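Local coordinates for protein alpha-rhamnosidase (Dictyoglomus thermophilum, PDB 6I60) that probably hydrolyses terminal non-reducing alpha-L-rhamnose residues in alpha-L-rhamnosides, as a bacterial alpha-L-rhamnosidase, at residues L169-Y175 with N251-E257; N297-H301 with R500-M504. One frame throughout, in Å; residues are numbered along the deposited sequence.

Interaction 1 of 2, residues L169-Y175 with N251-E257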
ATOM      1  N   LEU A 169       2.931  25.942   9.908  1.00 80.88           N
ATOM      2  CA  LEU A 169       2.590  26.228   8.525  1.00 85.41           C
ATOM      3  C   LEU A 169       1.215  26.887   8.433  1.00 84.60           C
ATOM      4  O   LEU A 169       0.438  26.918   9.391  1.00 88.34           O
ATOM      5  CB  LEU A 169       2.621  24.949   7.684  1.00 85.94           C
ATOM      6  CG  LEU A 169       3.969  24.413   7.187  1.00 74.20           C
ATOM      7  CD1 LEU A 169       4.724  25.472   6.401  1.00 71.82           C
ATOM      8  CD2 LEU A 169       4.817  23.892   8.329  1.00 78.14           C
ATOM      9  N   ASN A 170       0.921  27.425   7.255  1.00 84.95           N
ATOM     10  CA  ASN A 170      -0.384  27.983   6.942  1.00 79.17           C
ATOM     11  C   ASN A 170      -0.995  27.200   5.786  1.00 79.05           C
ATOM     12  O   ASN A 170      -0.338  26.376   5.147  1.00 77.24           O
ATOM     13  CB  ASN A 170      -0.282  29.474   6.597  1.00 77.80           C
ATOM     14  CG  ASN A 170       0.623  29.737   5.412  1.00 79.92           C
ATOM     15  OD1 ASN A 170       1.463  28.909   5.060  1.00 83.77           O
ATOM     16  ND2 ASN A 170       0.454  30.897   4.787  1.00 85.98           N
ATOM     17  N   TYR A 171      -2.273  27.465   5.520  1.00 72.51           N
ATOM     18  CA  TYR A 171      -3.025  26.736   4.504  1.00 68.11           C
ATOM     19  C   TYR A 171      -3.639  27.734   3.532  1.00 67.34           C
ATOM     20  O   TYR A 171      -4.549  28.484   3.897  1.00 70.09           O
ATOM     21  CB  TYR A 171      -4.104  25.857   5.143  1.00 65.40           C
ATOM     22  CG  TYR A 171      -3.581  24.953   6.238  1.00 66.54           C
ATOM     23  CD1 TYR A 171      -3.140  23.667   5.953  1.00 66.81           C
ATOM     24  CD2 TYR A 171      -3.524  25.387   7.555  1.00 70.05           C
ATOM     25  CE1 TYR A 171      -2.658  22.837   6.952  1.00 62.62           C
ATOM     26  CE2 TYR A 171      -3.043  24.566   8.559  1.00 73.18           C
ATOM     27  CZ  TYR A 171      -2.613  23.293   8.253  1.00 71.26           C
ATOM     28  OH  TYR A 171      -2.136  22.475   9.251  1.00 79.94           O
ATOM     29  N   THR A 172      -3.136  27.745   2.299  1.00 65.95           N
ATOM     30  CA  THR A 172      -3.678  28.573   1.228  1.00 63.69           C
ATOM     31  C   THR A 172      -4.619  27.707   0.399  1.00 64.15           C
ATOM     32  O   THR A 172      -4.169  26.851  -0.370  1.00 66.21           O
ATOM     33  CB  THR A 172      -2.563  29.157   0.363  1.00 59.62           C
ATOM     34  OG1 THR A 172      -1.420  29.444   1.178  1.00 66.30           O
ATOM     35  CG2 THR A 172      -3.028  30.435  -0.311  1.00 66.65           C
ATOM     36  N   ILE A 173      -5.920  27.923   0.559  1.00 61.14           N
ATOM     37  CA  ILE A 173      -6.945  27.110  -0.087  1.00 60.90           C
ATOM     38  C   ILE A 173      -7.539  27.924  -1.228  1.00 64.71           C
ATOM     39  O   ILE A 173      -8.230  28.924  -0.997  1.00 67.18           O
ATOM     40  CB  ILE A 173      -8.033  26.671   0.904  1.00 63.39           C
ATOM     41  CG1 ILE A 173      -7.446  25.737   1.965  1.00 64.30           C
ATOM     42  CG2 ILE A 173      -9.179  25.994   0.167  1.00 56.98           C
ATOM     43  CD1 ILE A 173      -7.788  26.136   3.386  1.00 58.01           C
ATOM     44  N   ALA A 174      -7.275  27.496  -2.460  1.00 63.42           N
ATOM     45  CA  ALA A 174      -7.871  28.110  -3.635  1.00 58.82           C
ATOM     46  C   ALA A 174      -9.273  27.549  -3.865  1.00 58.16           C
ATOM     47  O   ALA A 174      -9.737  26.646  -3.165  1.00 60.09           O
ATOM     48  CB  ALA A 174      -6.984  27.892  -4.858  1.00 55.66           C
ATOM     49  N   TYR A 175      -9.959  28.090  -4.865  1.00 60.62           N
ATOM     50  CA  TYR A 175     -11.302  27.647  -5.199  1.00 51.62           C
ATOM     51  C   TYR A 175     -11.222  26.450  -6.145  1.00 57.74           C
ATOM     52  O   TYR A 175     -10.158  25.863  -6.355  1.00 62.40           O
ATOM     53  CB  TYR A 175     -12.104  28.797  -5.804  1.00 58.52           C
ATOM     54  CG  TYR A 175     -12.790  29.682  -4.789  1.00 61.06           C
ATOM     55  CD1 TYR A 175     -12.139  30.078  -3.627  1.00 59.48           C
ATOM     56  CD2 TYR A 175     -14.087  30.131  -4.998  1.00 64.53           C
ATOM     57  CE1 TYR A 175     -12.762  30.891  -2.702  1.00 58.47           C
ATOM     58  CE2 TYR A 175     -14.718  30.944  -4.079  1.00 65.19           C
ATOM     59  CZ  TYR A 175     -14.052  31.321  -2.933  1.00 61.24           C
ATOM     60  OH  TYR A 175     -14.681  32.131  -2.018  1.00 54.90           O
ATOM     61  N   ASN A 251      -7.694  21.373  -5.070  1.00 54.22           N
ATOM     62  CA  ASN A 251      -6.363  21.721  -4.579  1.00 56.15           C
ATOM     63  C   ASN A 251      -5.553  20.476  -4.239  1.00 60.16           C
ATOM     64  O   ASN A 251      -4.520  20.202  -4.861  1.00 61.31           O
ATOM     65  CB  ASN A 251      -6.473  22.635  -3.355  1.00 52.45           C
ATOM     66  CG  ASN A 251      -7.376  23.828  -3.594  1.00 54.01           C
ATOM     67  OD1 ASN A 251      -7.842  24.061  -4.709  1.00 62.54           O
ATOM     68  ND2 ASN A 251      -7.632  24.588  -2.541  1.00 60.99           N
ATOM     69  N   GLY A 252      -6.005  19.713  -3.247  1.00 63.36           N
ATOM     70  CA  GLY A 252      -5.292  18.525  -2.823  1.00 59.66           C
ATOM     71  C   GLY A 252      -3.960  18.852  -2.183  1.00 58.03           C
ATOM     72  O   GLY A 252      -3.903  19.571  -1.181  1.00 65.01           O
ATOM     73  N   ARG A 253      -2.879  18.329  -2.756  1.00 56.59           N
ATOM     74  CA  ARG A 253      -1.537  18.593  -2.261  1.00 54.35           C
ATOM     75  C   ARG A 253      -0.799  19.650  -3.070  1.00 52.48           C
ATOM     76  O   ARG A 253       0.255  20.121  -2.629  1.00 50.69           O
ATOM     77  CB  ARG A 253      -0.720  17.296  -2.242  1.00 50.27           C
ATOM     78  CG  ARG A 253      -1.084  16.369  -1.097  1.00 49.88           C
ATOM     79  CD  ARG A 253       0.008  16.361  -0.048  1.00 54.12           C
ATOM     80  NE  ARG A 253      -0.264  15.432   1.044  1.00 59.15           N
ATOM     81  CZ  ARG A 253      -0.888  15.763   2.171  1.00 58.20           C
ATOM     82  NH1 ARG A 253      -1.308  17.007   2.357  1.00 59.40           N
ATOM     83  NH2 ARG A 253      -1.088  14.853   3.112  1.00 54.89           N
ATOM     84  N   TYR A 254      -1.324  20.036  -4.233  1.00 57.96           N
ATOM     85  CA  TYR A 254      -0.737  21.103  -5.044  1.00 58.85           C
ATOM     86  C   TYR A 254      -1.182  22.440  -4.460  1.00 55.49           C
ATOM     87  O   TYR A 254      -2.068  23.125  -4.977  1.00 58.71           O
ATOM     88  CB  TYR A 254      -1.146  20.959  -6.505  1.00 62.81           C
ATOM     89  CG  TYR A 254      -0.226  21.657  -7.484  1.00 60.40           C
ATOM     90  CD1 TYR A 254       1.008  21.114  -7.816  1.00 57.46           C
ATOM     91  CD2 TYR A 254      -0.597  22.856  -8.084  1.00 61.56           C
ATOM     92  CE1 TYR A 254       1.851  21.747  -8.713  1.00 62.67           C
ATOM     93  CE2 TYR A 254       0.239  23.497  -8.982  1.00 61.94           C
ATOM     94  CZ  TYR A 254       1.462  22.937  -9.293  1.00 64.94           C
ATOM     95  OH  TYR A 254       2.302  23.565 -10.185  1.00 61.39           O
ATOM     96  N   VAL A 255      -0.552  22.810  -3.345  1.00 57.44           N
ATOM     97  CA  VAL A 255      -0.891  24.025  -2.620  1.00 59.91           C
ATOM     98  C   VAL A 255       0.384  24.811  -2.352  1.00 61.88           C
ATOM     99  O   VAL A 255       1.496  24.280  -2.406  1.00 58.01           O
ATOM    100  CB  VAL A 255      -1.633  23.726  -1.300  1.00 61.80           C
ATOM    101  CG1 VAL A 255      -3.116  23.500  -1.562  1.00 53.15           C
ATOM    102  CG2 VAL A 255      -1.023  22.519  -0.617  1.00 59.73           C
ATOM    103  N   LYS A 256       0.205  26.100  -2.049  1.00 66.47           N
ATOM    104  CA  LYS A 256       1.346  27.002  -1.917  1.00 61.74           C
ATOM    105  C   LYS A 256       2.200  26.678  -0.697  1.00 56.60           C
ATOM    106  O   LYS A 256       3.398  26.982  -0.687  1.00 61.63           O
ATOM    107  CB  LYS A 256       0.862  28.450  -1.853  1.00 65.63           C
ATOM    108  CG  LYS A 256       1.124  29.247  -3.122  1.00 71.92           C
ATOM    109  CD  LYS A 256       2.395  30.072  -3.004  1.00 75.82           C
ATOM    110  CE  LYS A 256       2.082  31.538  -2.754  1.00 76.77           C
ATOM    111  NZ  LYS A 256       3.303  32.310  -2.385  1.00 85.80           N
ATOM    112  N   GLU A 257       1.614  26.069   0.336  1.00 59.38           N
ATOM    113  CA  GLU A 257       2.372  25.811   1.556  1.00 64.39           C
ATOM    114  C   GLU A 257       3.490  24.802   1.330  1.00 61.05           C
ATOM    115  O   GLU A 257       4.547  24.900   1.963  1.00 60.12           O
ATOM    116  CB  GLU A 257       1.439  25.330   2.668  1.00 69.44           C
ATOM    117  CG  GLU A 257       0.533  24.177   2.270  1.00 61.05           C
ATOM    118  CD  GLU A 257      -0.923  24.589   2.171  1.00 68.45           C
ATOM    119  OE1 GLU A 257      -1.189  25.784   1.920  1.00 73.36           O
ATOM    120  OE2 GLU A 257      -1.804  23.719   2.345  1.00 76.63           O
TER

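Interaction 2 of 2, residues N297-H301 with R500-M504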
ATOM      1  N   ASN A 297     -11.738  24.059  -0.899  1.00 63.86           N
ATOM      2  CA  ASN A 297     -11.559  22.615  -0.848  1.00 59.07           C
ATOM      3  C   ASN A 297     -10.160  22.315  -0.334  1.00 59.52           C
ATOM      4  O   ASN A 297      -9.179  22.875  -0.832  1.00 60.94           O
ATOM      5  CB  ASN A 297     -11.787  21.973  -2.223  1.00 58.87           C
ATOM      6  CG  ASN A 297     -10.808  22.466  -3.275  1.00 59.91           C
ATOM      7  OD1 ASN A 297      -9.890  21.746  -3.670  1.00 63.54           O
ATOM      8  ND2 ASN A 297     -11.002  23.695  -3.738  1.00 54.64           N
ATOM      9  N   SER A 298     -10.074  21.444   0.670  1.00 56.42           N
ATOM     10  CA  SER A 298      -8.798  21.099   1.278  1.00 56.47           C
ATOM     11  C   SER A 298      -8.880  19.684   1.824  1.00 55.03           C
ATOM     12  O   SER A 298      -9.917  19.278   2.356  1.00 59.39           O
ATOM     13  CB  SER A 298      -8.428  22.077   2.398  1.00 56.00           C
ATOM     14  OG  SER A 298      -7.059  21.960   2.745  1.00 68.76           O
ATOM     15  N   LEU A 299      -7.783  18.936   1.690  1.00 53.25           N
ATOM     16  CA  LEU A 299      -7.751  17.574   2.212  1.00 49.83           C
ATOM     17  C   LEU A 299      -7.873  17.551   3.730  1.00 51.20           C
ATOM     18  O   LEU A 299      -8.435  16.605   4.291  1.00 51.88           O
ATOM     19  CB  LEU A 299      -6.465  16.872   1.777  1.00 56.04           C
ATOM     20  CG  LEU A 299      -6.254  16.683   0.275  1.00 56.66           C
ATOM     21  CD1 LEU A 299      -4.854  16.163  -0.012  1.00 53.72           C
ATOM     22  CD2 LEU A 299      -7.304  15.745  -0.293  1.00 52.28           C
ATOM     23  N   TYR A 300      -7.356  18.578   4.410  1.00 53.78           N
ATOM     24  CA  TYR A 300      -7.399  18.596   5.869  1.00 51.23           C
ATOM     25  C   TYR A 300      -8.709  19.176   6.386  1.00 57.83           C
ATOM     26  O   TYR A 300      -9.227  18.724   7.415  1.00 59.51           O
ATOM     27  CB  TYR A 300      -6.228  19.405   6.431  1.00 50.48           C
ATOM     28  CG  TYR A 300      -4.863  18.785   6.233  1.00 58.82           C
ATOM     29  CD1 TYR A 300      -3.712  19.555   6.351  1.00 56.97           C
ATOM     30  CD2 TYR A 300      -4.722  17.437   5.935  1.00 57.30           C
ATOM     31  CE1 TYR A 300      -2.461  19.002   6.173  1.00 55.66           C
ATOM     32  CE2 TYR A 300      -3.471  16.872   5.756  1.00 58.40           C
ATOM     33  CZ  TYR A 300      -2.345  17.662   5.876  1.00 59.95           C
ATOM     34  OH  TYR A 300      -1.099  17.108   5.697  1.00 63.39           O
ATOM     35  N   HIS A 301      -9.256  20.175   5.694  1.00 54.48           N
ATOM     36  CA  HIS A 301     -10.347  20.976   6.231  1.00 55.32           C
ATOM     37  C   HIS A 301     -11.692  20.739   5.559  1.00 56.13           C
ATOM     38  O   HIS A 301     -12.704  21.246   6.054  1.00 54.65           O
ATOM     39  CB  HIS A 301      -9.989  22.463   6.136  1.00 50.76           C
ATOM     40  CG  HIS A 301      -8.630  22.787   6.671  1.00 54.94           C
ATOM     41  ND1 HIS A 301      -8.312  22.685   8.008  1.00 56.28           N
ATOM     42  CD2 HIS A 301      -7.501  23.201   6.047  1.00 54.95           C
ATOM     43  CE1 HIS A 301      -7.049  23.027   8.187  1.00 57.16           C
ATOM     44  NE2 HIS A 301      -6.534  23.345   7.013  1.00 54.83           N
ATOM     45  N   ARG A 500      -5.898  13.637  10.818  1.00 56.68           N
ATOM     46  CA  ARG A 500      -5.503  14.959  11.277  1.00 58.95           C
ATOM     47  C   ARG A 500      -4.761  15.719  10.175  1.00 58.86           C
ATOM     48  O   ARG A 500      -4.733  15.309   9.008  1.00 56.82           O
ATOM     49  CB  ARG A 500      -4.661  14.842  12.551  1.00 54.83           C
ATOM     50  CG  ARG A 500      -3.321  14.152  12.371  1.00 53.32           C
ATOM     51  CD  ARG A 500      -2.709  13.803  13.719  1.00 59.18           C
ATOM     52  NE  ARG A 500      -1.359  13.259  13.597  1.00 58.99           N
ATOM     53  CZ  ARG A 500      -0.768  12.519  14.531  1.00 58.53           C
ATOM     54  NH1 ARG A 500      -1.412  12.233  15.653  1.00 62.65           N
ATOM     55  NH2 ARG A 500       0.461  12.063  14.344  1.00 53.90           N
ATOM     56  N   ASP A 501      -4.158  16.844  10.557  1.00 59.28           N
ATOM     57  CA  ASP A 501      -3.462  17.717   9.620  1.00 56.55           C
ATOM     58  C   ASP A 501      -2.071  17.185   9.294  1.00 53.92           C
ATOM     59  O   ASP A 501      -1.086  17.928   9.346  1.00 59.48           O
ATOM     60  CB  ASP A 501      -3.369  19.135  10.189  1.00 59.78           C
ATOM     61  CG  ASP A 501      -2.868  19.161  11.625  1.00 60.13           C
ATOM     62  OD1 ASP A 501      -2.647  18.080  12.212  1.00 57.96           O
ATOM     63  OD2 ASP A 501      -2.694  20.270  12.170  1.00 65.45           O
ATOM     64  N   GLU A 502      -1.983  15.902   8.955  1.00 51.40           N
ATOM     65  CA  GLU A 502      -0.710  15.291   8.603  1.00 52.33           C
ATOM     66  C   GLU A 502      -0.879  14.398   7.381  1.00 55.74           C
ATOM     67  O   GLU A 502      -0.802  14.874   6.244  1.00 58.40           O
ATOM     68  CB  GLU A 502      -0.149  14.492   9.782  1.00 50.14           C
ATOM     69  CG  GLU A 502       1.328  14.154   9.658  1.00 57.98           C
ATOM     70  CD  GLU A 502       1.968  13.826  10.994  1.00 59.75           C
ATOM     71  OE1 GLU A 502       3.198  13.607  11.027  1.00 56.48           O
ATOM     72  OE2 GLU A 502       1.242  13.786  12.010  1.00 57.59           O
ATOM     73  N   ARG A 503      -1.117  13.105   7.610  1.00 56.60           N
ATOM     74  CA  ARG A 503      -1.313  12.128   6.539  1.00 53.98           C
ATOM     75  C   ARG A 503      -0.117  12.077   5.592  1.00 49.52           C
ATOM     76  O   ARG A 503      -0.264  11.781   4.404  1.00 51.49           O
ATOM     77  CB  ARG A 503      -2.605  12.405   5.762  1.00 56.34           C
ATOM     78  CG  ARG A 503      -3.801  12.724   6.646  1.00 48.21           C
ATOM     79  CD  ARG A 503      -4.955  13.287   5.838  1.00 48.68           C
ATOM     80  NE  ARG A 503      -5.904  14.019   6.674  1.00 54.11           N
ATOM     81  CZ  ARG A 503      -7.191  14.175   6.383  1.00 49.14           C
ATOM     82  NH1 ARG A 503      -7.692  13.648   5.274  1.00 50.41           N
ATOM     83  NH2 ARG A 503      -7.979  14.858   7.202  1.00 53.61           N
ATOM     84  N   MET A 504       1.071  12.363   6.113  1.00 56.09           N
ATOM     85  CA  MET A 504       2.279  12.371   5.304  1.00 58.02           C
ATOM     86  C   MET A 504       2.795  10.950   5.094  1.00 57.26           C
ATOM     87  O   MET A 504       2.399  10.005   5.781  1.00 52.25           O
ATOM     88  CB  MET A 504       3.361  13.230   5.961  1.00 53.00           C
ATOM     89  CG  MET A 504       3.082  14.723   5.913  1.00 50.03           C
ATOM     90  SD  MET A 504       2.528  15.257   4.283  1.00 54.69           S
ATOM     91  CE  MET A 504       2.160  16.981   4.598  1.00 60.78           C
TER
HETATM   92  O   HOH W   1     -10.327  16.269   6.570  1.00 54.44           O

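Interaction 1 of 2, residues L169-Y175 with N251-E257
Glu257 and Asn251 each reach the backbone of strand 171-174, and the tight part of the contact lies around these two side chains. Glu257 buries the most surface, and its OE1 accepts from Thr172 N at 2.8 Å with an N-H...O angle of 166°, met on the syn side of the carboxylate. CG stands between the backbone N and the carbonyl carbon (chi1 51°), and the bend at chi2 turns OE1 to Thr172 N. Its CB lies against Asn170 O, while OE2 passes the Tyr171 ring obliquely, 3.8 Å from CD1. With an alanine in place of Glu257, Thr172 N would probably lose this acceptor and a gap would be likely beside Tyr171. Further along, Asn251 ND2 donates to Ala174 O at 3.0 Å, but from above the carbonyl plane and close to another donor, Ala174 N, which makes the grip less certain. The loose side is at Lys256: its CB is 3.9 Å from Thr172 OG1, but the chain then leads away, exposed, toward a bound triethylene glycol. The arrangement is a type II' turn and loop leaving strand 242-250, bonded through two side chains to its antiparallel neighbour 171-184 in the beta-rich N-terminal region.

Interaction 2 of 2, residues N297-H301 with R500-M504
Tyr300 lies against the backbone of Asp501, and the nonpolar part of the contact is a CH-pi interaction: Asp501 CA is 3.6 Å from the ring centroid and only 4° off the ring normal. The Asp501 carboxylate leads away to a salt bridge with Arg409. Arg503 runs past Tyr300 in the opposite direction, with NE near the plane at the ring edge, 3.7 Å from CD2; the guanidinium is turned 49° from the ring. Among the hydrogen bonds, Tyr300 OH donates to Glu502 O, although the modelled length is too short to be trusted. Arg503 NE donates to Arg500 O at 2.9 Å and 173°, which fixes the rotation of the guanidinium, while Tyr433 adds a carbonyl acceptor for NH1 and a cation-pi contact. Water 1 accepts from Arg503 NH2 at 2.8 Å and, 3.0 Å from Leu299 O, may bridge to it. As for ionic pairs, Arg500 grips Glu502 OE2 side-on through NE and NH2 and has Glu805 as a second partner; Trp506 NE1 bonds to Glu502 OE1. These pairs lie beside the contact, whereas across it the cationic Arg503 meets the Tyr300 ring edge and is probably stabilised by carbonyl oxygens rather than by an acid.

Read from the N terminus, interaction 1 closes first, joining the start of strand 171-184 to the loop after strand 242-250 across 75 intervening residues, 42 of them in strands and none in helices. Interaction 2 then closes a longer loop of 198 residues, from the end of strand 288-298 to the segment before helix 507-512. The two loops are in series, neither nested nor crossed. Their centres nevertheless lie about 10 Å apart, since strands 171-184 and 288-298 are neighbours. Asn251 N probably donates to Asn297 OD1, and Arg253 makes weak hydrogen bonds to Tyr300 OH and Glu502 O. Interaction 1 holds within the beta-rich region; interaction 2 ties it to the six-hairpin glycosidase domain.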